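PDB 4WCT: fructosyl amine:oxygen oxidoreductase from Neosartorya fumigata, which probably catalyses the FAD-dependent oxidative deglycation of fructosyl amines (Amadori products), passing electrons to oxygen. Local coordinates for residues I118-T123 against L278-K283; S138-V143 against W170-G175. One frame throughout, in Å; residues are numbered along the deposited sequence.

Overall arrangement
Following the chain from its N terminus, the Rossmann-type sheet that begins with strand 28-31 comes first, and strand 117-121 of a second sheet follows. Helix 124-135 leads from there into loop 138-143, which strand 168-172 meets to close contact 2, a short loop of 26 intervening residues. Only much later does strand 277-280 reach back to 117-121 and close contact 1, so contact 2 is nested within that larger loop. The two share a sheet: strand 117-121 lies between 277-280 and 168-172, joined to the latter by a probable hydrogen bond from Trp170 N to Ile119 O. Loop 138-143 runs into the next strand, 143-145, beyond 168-172.

Contact 1 of 2, residues I118-T123 against L278-K283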
loop_
_atom_site.group_PDB
_atom_site.type_symbol
_atom_site.label_atom_id
_atom_site.label_comp_id
_atom_site.label_asym_id
_atom_site.label_seq_id
_atom_site.Cartn_x
_atom_site.Cartn_y
_atom_site.Cartn_z
ATOM N N ILE A 118 -10.398 -13.484 5.650
ATOM C CA ILE A 118 -10.342 -14.159 6.940
ATOM C C ILE A 118 -9.254 -13.466 7.760
ATOM O O ILE A 118 -8.102 -13.348 7.305
ATOM C CB ILE A 118 -9.964 -15.658 6.793
ATOM C CG1 ILE A 118 -11.006 -16.427 5.986
ATOM C CG2 ILE A 118 -9.764 -16.298 8.155
ATOM C CD1 ILE A 118 -10.480 -17.759 5.473
ATOM N N ILE A 119 -9.616 -13.012 8.963
ATOM C CA ILE A 119 -8.644 -12.492 9.909
ATOM C C ILE A 119 -8.531 -13.389 11.127
ATOM O O ILE A 119 -9.530 -13.873 11.632
ATOM C CB ILE A 119 -8.992 -11.045 10.317
ATOM C CG1 ILE A 119 -7.880 -10.435 11.161
ATOM C CG2 ILE A 119 -10.335 -10.977 11.000
ATOM C CD1 ILE A 119 -7.964 -8.935 11.284
ATOM N N SER A 120 -7.301 -13.720 11.501
ATOM C CA SER A 120 -7.069 -14.770 12.488
ATOM C C SER A 120 -5.797 -14.500 13.311
ATOM O O SER A 120 -4.931 -13.694 12.919
ATOM C CB SER A 120 -6.958 -16.122 11.795
ATOM O OG SER A 120 -5.859 -16.122 10.872
ATOM N N GLY A 121 -5.671 -15.228 14.409
ATOM C CA GLY A 121 -4.442 -15.261 15.200
ATOM C C GLY A 121 -4.334 -16.586 15.904
ATOM O O GLY A 121 -5.296 -17.368 15.883
ATOM N N HIS A 122 -3.183 -16.878 16.510
ATOM C CA HIS A 122 -2.930 -18.221 17.046
ATOM C C HIS A 122 -2.570 -18.241 18.547
ATOM O O HIS A 122 -2.140 -19.261 19.050
ATOM C CB HIS A 122 -1.879 -18.970 16.208
ATOM C CG HIS A 122 -0.551 -18.294 16.188
ATOM N ND1 HIS A 122 -0.341 -17.135 15.483
ATOM C CD2 HIS A 122 0.563 -18.478 16.947
ATOM C CE1 HIS A 122 0.825 -16.617 15.818
ATOM N NE2 HIS A 122 1.427 -17.454 16.644
ATOM N N THR A 123 -2.712 -17.113 19.208
ATOM C CA THR A 123 -2.642 -17.028 20.662
ATOM C C THR A 123 -3.893 -16.341 21.168
ATOM O O THR A 123 -4.500 -15.525 20.486
ATOM C CB THR A 123 -1.412 -16.234 21.155
ATOM O OG1 THR A 123 -1.585 -14.831 20.901
ATOM C CG2 THR A 123 -0.136 -16.741 20.541
ATOM N N LEU A 278 -6.593 -15.269 3.252
ATOM C CA LEU A 278 -6.371 -15.794 4.590
ATOM C C LEU A 278 -5.229 -15.027 5.247
ATOM O O LEU A 278 -4.091 -15.115 4.772
ATOM C CB LEU A 278 -6.014 -17.267 4.515
ATOM C CG LEU A 278 -5.580 -17.935 5.816
ATOM C CD1 LEU A 278 -6.727 -18.026 6.826
ATOM C CD2 LEU A 278 -5.057 -19.326 5.523
ATOM N N PHE A 279 -5.516 -14.378 6.374
ATOM C CA PHE A 279 -4.567 -13.515 7.083
ATOM C C PHE A 279 -4.511 -13.896 8.562
ATOM O O PHE A 279 -5.525 -13.884 9.235
ATOM C CB PHE A 279 -5.032 -12.064 6.924
ATOM C CG PHE A 279 -4.175 -11.046 7.640
ATOM C CD1 PHE A 279 -2.797 -11.177 7.714
ATOM C CD2 PHE A 279 -4.764 -9.914 8.149
ATOM C CE1 PHE A 279 -2.004 -10.147 8.237
ATOM C CE2 PHE A 279 -3.990 -8.884 8.692
ATOM C CZ PHE A 279 -2.612 -8.992 8.702
ATOM N N ASN A 280 -3.325 -14.243 9.043
ATOM C CA ASN A 280 -3.028 -14.327 10.460
ATOM C C ASN A 280 -2.136 -13.144 10.829
ATOM O O ASN A 280 -1.049 -12.954 10.242
ATOM C CB ASN A 280 -2.339 -15.663 10.781
ATOM C CG ASN A 280 -1.881 -15.759 12.218
ATOM O OD1 ASN A 280 -1.410 -14.786 12.794
ATOM N ND2 ASN A 280 -1.873 -16.957 12.754
ATOM N N ILE A 281 -2.640 -12.300 11.718
ATOM C CA ILE A 281 -2.024 -10.995 11.985
ATOM C C ILE A 281 -0.619 -11.082 12.569
ATOM O O ILE A 281 0.076 -10.073 12.637
ATOM C CB ILE A 281 -2.902 -10.124 12.904
ATOM C CG1 ILE A 281 -2.995 -10.744 14.301
ATOM C CG2 ILE A 281 -4.261 -9.893 12.264
ATOM C CD1 ILE A 281 -3.615 -9.785 15.310
ATOM N N ALA A 282 -0.172 -12.261 12.973
ATOM C CA ALA A 282 1.196 -12.410 13.456
ATOM C C ALA A 282 1.969 -13.456 12.690
ATOM O O ALA A 282 3.017 -13.894 13.159
ATOM C CB ALA A 282 1.223 -12.711 14.950
ATOM N N LYS A 283 1.469 -13.872 11.515
ATOM C CA LYS A 283 2.189 -14.847 10.691
ATOM C C LYS A 283 2.254 -14.442 9.228
ATOM O O LYS A 283 3.329 -14.391 8.637
ATOM C CB LYS A 283 1.637 -16.256 10.809
ATOM C CG LYS A 283 1.950 -16.888 12.160
ATOM C CD LYS A 283 1.772 -18.403 12.091
ATOM C CE LYS A 283 2.053 -19.052 13.434
ATOM N NZ LYS A 283 3.499 -19.226 13.605
#
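Asn280 turns its CG anti to the backbone N (chi1 174°), and His122 sets its ring between its own backbone N and carbonyl carbon (chi1 61°), so that amide and imidazole meet just past the paired strands. Asn280 ND2 donates to His122 ND1 over 3.1 Å in a nearly straight bond; the acceptor lies close to the amide plane, while the donor is tilted from the ring plane. An asparagine suits this place because its other end is used too: Asn280 OD1 takes the backbone N of Ala282 at 2.8 Å, an Asx turn that holds the amide as the chain leaves the strand. Lys283 then lays its aliphatic chain across the imidazole, with CE 3.6 Å from the centroid of the His122 ring in a CH-pi contact over the face. Its ammonium group passes on to a salt bridge with Asp338.

Before this turn the strands run parallel in register, Ile118 beside Leu278 and Ser120 beside Asn280. Phe279 N donates to Ile118 O, and Ile281 N to Ser120 O at 2.9 Å. Phe279 O receives a weak bond from Ser120 N and a second from Ser120 OG at 2.8 Å, the hydroxyl coming from above the carbonyl plane; serine is small enough to fold back onto the neighbouring backbone. Apolar contacts lie on both faces: beside Ser120 and Asn280, Ile118 CG2 meets Leu278 CD1 at 3.7 Å; on the face of Ile119 and Phe279, Ile119 CG1 meets Ile281 CG2, from just past the strand, at 3.8 Å. The Phe279 side chain lies about 8 Å from the bound FAD, placing this pairing near the cofactor.

Helix 124-135 covers Ile119 and Ile281 through Ile130, while Phe151 of helix 148-152 packs on Ile118, Ser120 and Leu278, and strand 168-172 continues the sheet beyond 117-121.

Contact 2 of 2, residues S138-V143 against W170-G175; sequences SETNFV and WLHKSG
Val143 and Leu171 form an antiparallel hydrogen-bonded pair, Val143 N to Leu171 O at 3.0 Å and Leu171 N to Val143 O at 2.9 Å. This beta bridge adds the start of strand 143-145 to strand 168-172 of the sheet that also holds 117-121, and an aromatic cluster of Phe142, Trp170 and His172 forms beside it. The Phe142 side chain leaves the backbone with CG anti to the carbonyl carbon (chi1 -64°), which directs its ring toward the strand. There Trp170 presents an edge to the phenyl face in an offset edge-to-face pair, the Phe142 ring and the five-membered ring of Trp170 having planes 77° apart. Phe142 CD1 also rests 3.7 Å from Trp170 CB, and the large flat ring reaches His172 CB as well.

Thr140 places its methyl group between two rings. CG2 stands over the centre of the Phe142 face and also over one face of His172, 3.7 Å from the His172 ring centroid in a CH-pi contact. A branched residue suits this position, since the methyl sits between the two rings while the hydroxyl oxygen lies beside the far part of the imidazole, near His172 NE2 and CE1; Thr140 N meanwhile donates to Ser138 OG, an ST turn that shapes the loop. His172 ND1 is bonded to Glu75, which would favour one rotation of the imidazole, and Ile127, Ile130 and Arg131 of helix 124-135 touch the indole.

On the sheet face that carries their side chains, Val143 CB lies against Leu171 CB, and the bent chain of Lys173 brings its NZ beside Val143 CG2. Beyond the Val143-Leu171 pair a water links the two backbones, giving a proton to Asn141 O at 2.7 Å and accepting one from Lys173 N at 2.8 Å.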
loop_
_atom_site.group_PDB
_atom_site.type_symbol
_atom_site.label_atom_id
_atom_site.label_comp_id
_atom_site.label_asym_id
_atom_site.label_seq_id
_atom_site.Cartn_x
_atom_site.Cartn_y
_atom_site.Cartn_z
ATOM N N SER A 138 -17.525 -3.709 14.283
ATOM C CA SER A 138 -17.961 -3.767 12.895
ATOM C C SER A 138 -19.417 -4.182 12.788
ATOM O O SER A 138 -19.887 -5.044 13.526
ATOM C CB SER A 138 -17.080 -4.738 12.097
ATOM O OG SER A 138 -17.461 -4.796 10.725
ATOM N N GLU A 139 -20.118 -3.605 11.830
ATOM C CA GLU A 139 -21.485 -4.038 11.479
ATOM C C GLU A 139 -21.479 -5.331 10.647
ATOM O O GLU A 139 -22.502 -5.973 10.463
ATOM C CB GLU A 139 -22.190 -2.932 10.679
ATOM C CG GLU A 139 -22.348 -1.617 11.432
ATOM C CD GLU A 139 -23.659 -1.530 12.187
ATOM O OE1 GLU A 139 -24.241 -2.603 12.454
ATOM O OE2 GLU A 139 -24.072 -0.400 12.561
ATOM N N THR A 140 -20.298 -5.770 10.240
ATOM C CA THR A 140 -20.156 -6.993 9.435
ATOM C C THR A 140 -20.653 -8.240 10.192
ATOM O O THR A 140 -20.424 -8.378 11.392
ATOM C CB THR A 140 -18.666 -7.196 9.042
ATOM O OG1 THR A 140 -18.257 -6.143 8.161
ATOM C CG2 THR A 140 -18.450 -8.556 8.384
ATOM N N ASN A 141 -21.352 -9.137 9.504
ATOM C CA ASN A 141 -21.712 -10.413 10.131
ATOM C C ASN A 141 -20.667 -11.456 9.794
ATOM O O ASN A 141 -20.564 -11.879 8.660
ATOM C CB ASN A 141 -23.113 -10.888 9.721
ATOM C CG ASN A 141 -24.210 -9.909 10.135
ATOM O OD1 ASN A 141 -24.521 -9.754 11.324
ATOM N ND2 ASN A 141 -24.750 -9.191 9.157
ATOM N N PHE A 142 -19.779 -11.716 10.743
ATOM C CA PHE A 142 -18.667 -12.644 10.532
ATOM C C PHE A 142 -19.084 -14.074 10.801
ATOM O O PHE A 142 -20.017 -14.335 11.565
ATOM C CB PHE A 142 -17.522 -12.322 11.478
ATOM C CG PHE A 142 -16.890 -10.987 11.258
ATOM C CD1 PHE A 142 -15.812 -10.839 10.395
ATOM C CD2 PHE A 142 -17.376 -9.859 11.902
ATOM C CE1 PHE A 142 -15.183 -9.631 10.239
ATOM C CE2 PHE A 142 -16.746 -8.648 11.740
ATOM C CZ PHE A 142 -15.673 -8.517 10.898
ATOM N N VAL A 143 -18.400 -15.010 10.171
ATOM C CA VAL A 143 -18.514 -16.419 10.521
ATOM C C VAL A 143 -17.290 -16.734 11.370
ATOM O O VAL A 143 -16.154 -16.446 10.977
ATOM C CB VAL A 143 -18.481 -17.284 9.263
ATOM C CG1 VAL A 143 -18.502 -18.748 9.634
ATOM C CG2 VAL A 143 -19.655 -16.940 8.344
ATOM N N TRP A 170 -12.080 -15.141 12.019
ATOM C CA TRP A 170 -13.387 -14.697 11.529
ATOM C C TRP A 170 -13.323 -14.482 10.011
ATOM O O TRP A 170 -12.425 -13.850 9.510
ATOM C CB TRP A 170 -13.800 -13.393 12.186
ATOM C CG TRP A 170 -14.109 -13.496 13.643
ATOM C CD1 TRP A 170 -15.336 -13.620 14.192
ATOM C CD2 TRP A 170 -13.174 -13.461 14.741
ATOM N NE1 TRP A 170 -15.243 -13.631 15.565
ATOM C CE2 TRP A 170 -13.929 -13.569 15.929
ATOM C CE3 TRP A 170 -11.797 -13.434 14.833
ATOM C CZ2 TRP A 170 -13.338 -13.554 17.199
ATOM C CZ3 TRP A 170 -11.211 -13.364 16.102
ATOM C CH2 TRP A 170 -11.989 -13.404 17.261
ATOM N N LEU A 171 -14.351 -14.962 9.310
ATOM C CA LEU A 171 -14.515 -14.801 7.881
ATOM C C LEU A 171 -15.556 -13.721 7.587
ATOM O O LEU A 171 -16.651 -13.720 8.172
ATOM C CB LEU A 171 -14.975 -16.133 7.280
ATOM C CG LEU A 171 -15.491 -16.084 5.834
ATOM C CD1 LEU A 171 -14.389 -15.712 4.877
ATOM C CD2 LEU A 171 -16.084 -17.419 5.429
ATOM N N HIS A 172 -15.144 -12.775 6.766
ATOM C CA HIS A 172 -15.931 -11.625 6.279
ATOM C C HIS A 172 -16.171 -11.955 4.787
ATOM O O HIS A 172 -15.234 -11.943 4.006
ATOM C CB HIS A 172 -15.044 -10.346 6.428
ATOM C CG HIS A 172 -15.641 -9.107 5.841
ATOM N ND1 HIS A 172 -15.059 -7.870 5.986
ATOM C CD2 HIS A 172 -16.864 -8.883 5.303
ATOM C CE1 HIS A 172 -15.856 -6.944 5.483
ATOM N NE2 HIS A 172 -16.955 -7.534 5.050
ATOM N N LYS A 173 -17.379 -12.359 4.416
ATOM C CA LYS A 173 -17.630 -12.841 3.065
ATOM C C LYS A 173 -17.807 -11.761 1.985
ATOM O O LYS A 173 -17.440 -11.977 0.838
ATOM C CB LYS A 173 -18.864 -13.725 3.081
ATOM C CG LYS A 173 -18.562 -15.204 3.139
ATOM C CD LYS A 173 -19.843 -16.021 3.266
ATOM C CE LYS A 173 -20.177 -16.342 4.719
ATOM N NZ LYS A 173 -20.592 -17.767 4.888
ATOM N N SER A 174 -18.605 -10.748 2.287
ATOM C CA SER A 174 -18.983 -9.724 1.315
ATOM C C SER A 174 -18.267 -8.419 1.661
ATOM O O SER A 174 -18.061 -8.116 2.835
ATOM C CB SER A 174 -20.502 -9.502 1.393
ATOM O OG SER A 174 -21.171 -10.668 0.958
ATOM N N GLY A 175 -17.916 -7.626 0.651
ATOM C CA GLY A 175 -17.295 -6.357 0.925
ATOM C C GLY A 175 -15.790 -6.457 1.102
ATOM O O GLY A 175 -15.170 -5.552 1.588
HETATM O O HOH W 1 -19.360 -12.650 6.424
#